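Long-range contact in adenosine deaminase (Burkholderia ambifaria, PDB 4GXW), which probably deaminates adenine or a related purine by hydrolysis, using a zinc ion bound in a TIM-barrel amidohydrolase fold: residues E33-L38 and A113-W117. Residues are numbered along the deposited sequence; the frame is centred on the assembly and turned at random.
Sequences ELHCHL and AEFFW. With ZN (zinc ion), chain C.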
loop_
_atom_site.group_PDB
_atom_site.type_symbol
_atom_site.label_atom_id
_atom_site.label_comp_id
_atom_site.label_asym_id
_atom_site.label_seq_id
_atom_site.Cartn_x
_atom_site.Cartn_y
_atom_site.Cartn_z
ATOM N N GLU A 33 2.943 6.344 3.829
ATOM C CA GLU A 33 2.535 5.201 3.008
ATOM C C GLU A 33 1.369 4.520 3.722
ATOM O O GLU A 33 1.472 4.181 4.909
ATOM C CB GLU A 33 3.670 4.204 2.764
ATOM C CG GLU A 33 3.232 3.023 1.893
ATOM C CD GLU A 33 4.357 2.404 1.101
ATOM O OE1 GLU A 33 5.353 1.944 1.716
ATOM O OE2 GLU A 33 4.249 2.374 -0.149
ATOM N N LEU A 34 0.266 4.348 2.993
ATOM C CA LEU A 34 -0.968 3.803 3.555
ATOM C C LEU A 34 -1.387 2.490 2.912
ATOM O O LEU A 34 -2.379 1.896 3.319
ATOM C CB LEU A 34 -2.116 4.805 3.407
ATOM C CG LEU A 34 -1.953 6.170 4.065
ATOM C CD1 LEU A 34 -3.181 7.028 3.808
ATOM C CD2 LEU A 34 -1.710 6.004 5.561
ATOM N N HIS A 35 -0.648 2.038 1.900
ATOM C CA HIS A 35 -1.008 0.827 1.161
ATOM C C HIS A 35 0.248 0.056 0.796
ATOM O O HIS A 35 0.879 0.312 -0.236
ATOM C CB HIS A 35 -1.829 1.174 -0.094
ATOM C CG HIS A 35 -2.428 -0.015 -0.793
ATOM N ND1 HIS A 35 -3.588 0.076 -1.535
ATOM C CD2 HIS A 35 -2.026 -1.307 -0.886
ATOM C CE1 HIS A 35 -3.882 -1.115 -2.036
ATOM N NE2 HIS A 35 -2.954 -1.978 -1.649
ATOM N N CYS A 36 0.614 -0.879 1.663
ATOM C CA CYS A 36 1.798 -1.701 1.464
ATOM C C CYS A 36 1.622 -3.014 2.194
ATOM O O CYS A 36 1.324 -3.031 3.389
ATOM C CB CYS A 36 3.041 -0.994 2.003
ATOM S SG CYS A 36 4.548 -1.909 1.648
ATOM N N HIS A 37 1.820 -4.114 1.479
ATOM C CA HIS A 37 1.750 -5.440 2.085
ATOM C C HIS A 37 3.137 -5.847 2.551
ATOM O O HIS A 37 4.085 -5.882 1.756
ATOM C CB HIS A 37 1.167 -6.465 1.103
ATOM C CG HIS A 37 -0.189 -6.089 0.595
ATOM N ND1 HIS A 37 -1.361 -6.537 1.172
ATOM C CD2 HIS A 37 -0.557 -5.263 -0.415
ATOM C CE1 HIS A 37 -2.391 -6.009 0.528
ATOM N NE2 HIS A 37 -1.929 -5.229 -0.435
ATOM N N LEU A 38 3.241 -6.148 3.844
ATOM C CA LEU A 38 4.479 -6.625 4.452
ATOM C C LEU A 38 5.165 -7.702 3.610
ATOM O O LEU A 38 6.365 -7.621 3.334
ATOM C CB LEU A 38 4.182 -7.182 5.846
ATOM C CG LEU A 38 5.405 -7.681 6.615
ATOM C CD1 LEU A 38 6.420 -6.558 6.819
ATOM C CD2 LEU A 38 4.976 -8.297 7.936
ATOM N N ALA A 113 4.269 4.919 8.119
ATOM C CA ALA A 113 3.850 3.824 7.243
ATOM C C ALA A 113 2.805 2.955 7.931
ATOM O O ALA A 113 3.011 2.506 9.060
ATOM C CB ALA A 113 5.047 2.959 6.839
ATOM N N GLU A 114 1.691 2.703 7.249
ATOM C CA GLU A 114 0.691 1.762 7.741
ATOM C C GLU A 114 0.681 0.610 6.758
ATOM O O GLU A 114 0.494 0.825 5.555
ATOM C CB GLU A 114 -0.679 2.443 7.838
ATOM C CG GLU A 114 -0.598 3.750 8.619
ATOM C CD GLU A 114 -1.929 4.431 8.849
ATOM O OE1 GLU A 114 -2.986 3.864 8.497
ATOM O OE2 GLU A 114 -1.916 5.555 9.395
ATOM N N PHE A 115 0.916 -0.602 7.260
ATOM C CA PHE A 115 1.136 -1.753 6.385
ATOM C C PHE A 115 0.276 -2.958 6.741
ATOM O O PHE A 115 -0.111 -3.141 7.902
ATOM C CB PHE A 115 2.632 -2.109 6.306
ATOM C CG PHE A 115 3.249 -2.523 7.620
ATOM C CD1 PHE A 115 3.756 -1.580 8.505
ATOM C CD2 PHE A 115 3.342 -3.862 7.962
ATOM C CE1 PHE A 115 4.349 -1.977 9.715
ATOM C CE2 PHE A 115 3.929 -4.254 9.157
ATOM C CZ PHE A 115 4.420 -3.311 10.038
ATOM N N PHE A 116 -0.033 -3.754 5.717
ATOM C CA PHE A 116 -0.945 -4.891 5.814
ATOM C C PHE A 116 -0.211 -6.204 6.104
ATOM O O PHE A 116 0.848 -6.482 5.530
ATOM C CB PHE A 116 -1.696 -5.074 4.494
ATOM C CG PHE A 116 -2.539 -3.890 4.070
ATOM C CD1 PHE A 116 -3.419 -3.275 4.948
ATOM C CD2 PHE A 116 -2.438 -3.385 2.779
ATOM C CE1 PHE A 116 -4.193 -2.189 4.535
ATOM C CE2 PHE A 116 -3.218 -2.301 2.370
ATOM C CZ PHE A 116 -4.092 -1.708 3.259
ATOM N N TRP A 117 -0.810 -7.025 6.965
ATOM C CA TRP A 117 -0.303 -8.365 7.259
ATOM C C TRP A 117 -1.511 -9.270 7.412
ATOM O O TRP A 117 -2.469 -8.893 8.091
ATOM C CB TRP A 117 0.506 -8.353 8.560
ATOM C CG TRP A 117 0.649 -9.696 9.239
ATOM C CD1 TRP A 117 1.220 -10.833 8.722
ATOM C CD2 TRP A 117 0.225 -10.036 10.568
ATOM N NE1 TRP A 117 1.172 -11.857 9.654
ATOM C CE2 TRP A 117 0.578 -11.382 10.795
ATOM C CE3 TRP A 117 -0.400 -9.318 11.595
ATOM C CZ2 TRP A 117 0.294 -12.032 11.994
ATOM C CZ3 TRP A 117 -0.664 -9.958 12.784
ATOM C CH2 TRP A 117 -0.316 -11.302 12.975
HETATM ZN ZN ZN C . -2.896 -4.124 -1.913
HETATM O O HOH W 1 -0.972 -0.773 4.006
HETATM O O HOH W 2 -3.369 -4.530 -3.780
#
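Phe116 packs against both zinc-binding histidines of the HxH motif, His35 and His37, and this trio is the tight part of the contact. The Phe116 ring turns an edge toward the face of His35 in an offset edge-to-face pair, Phe116 CE2 lying 3.6 Å from His35 CD2, with the planes at 74°. Against His37 it stands obliquely: Phe116 CD2 lies over one imidazole face, 3.5 Å from His37 CE1. With CG anti to the carbonyl carbon (chi1 -60°), Phe116 reaches both imidazoles, whose NE2 atoms bind the zinc together with His216, Asp301 and a water. The backbones join at two places: Glu114 N donates to Glu33 O (2.8 Å), and Phe116 N donates to Cys36 O while Phe116 O accepts from Leu38 N. Between them the register slips by one residue and direct pairing lapses. In this looser, though still buried, middle, a second water, not the one on zinc, sits over the centre of the Phe116 ring, accepts from Cys36 N (2.8 Å) and lies 2.7 Å from Glu114 O. Longer contacts close the two ends: Leu34 CD2 rests 3.7 Å from Glu114 CD, whose carboxylate makes a salt bridge to Arg238 and hydrogen bonds to His112 and Trp340 N, while Leu38 CB lies 4.0 Å from Phe115 CD2. Strand 110-117 runs between 31-33 and 151-159 in the parallel barrel sheet, Phe116 reaching Ile155, Leu38 touching helix 91-106, and Phe115 packing on helix 130-148.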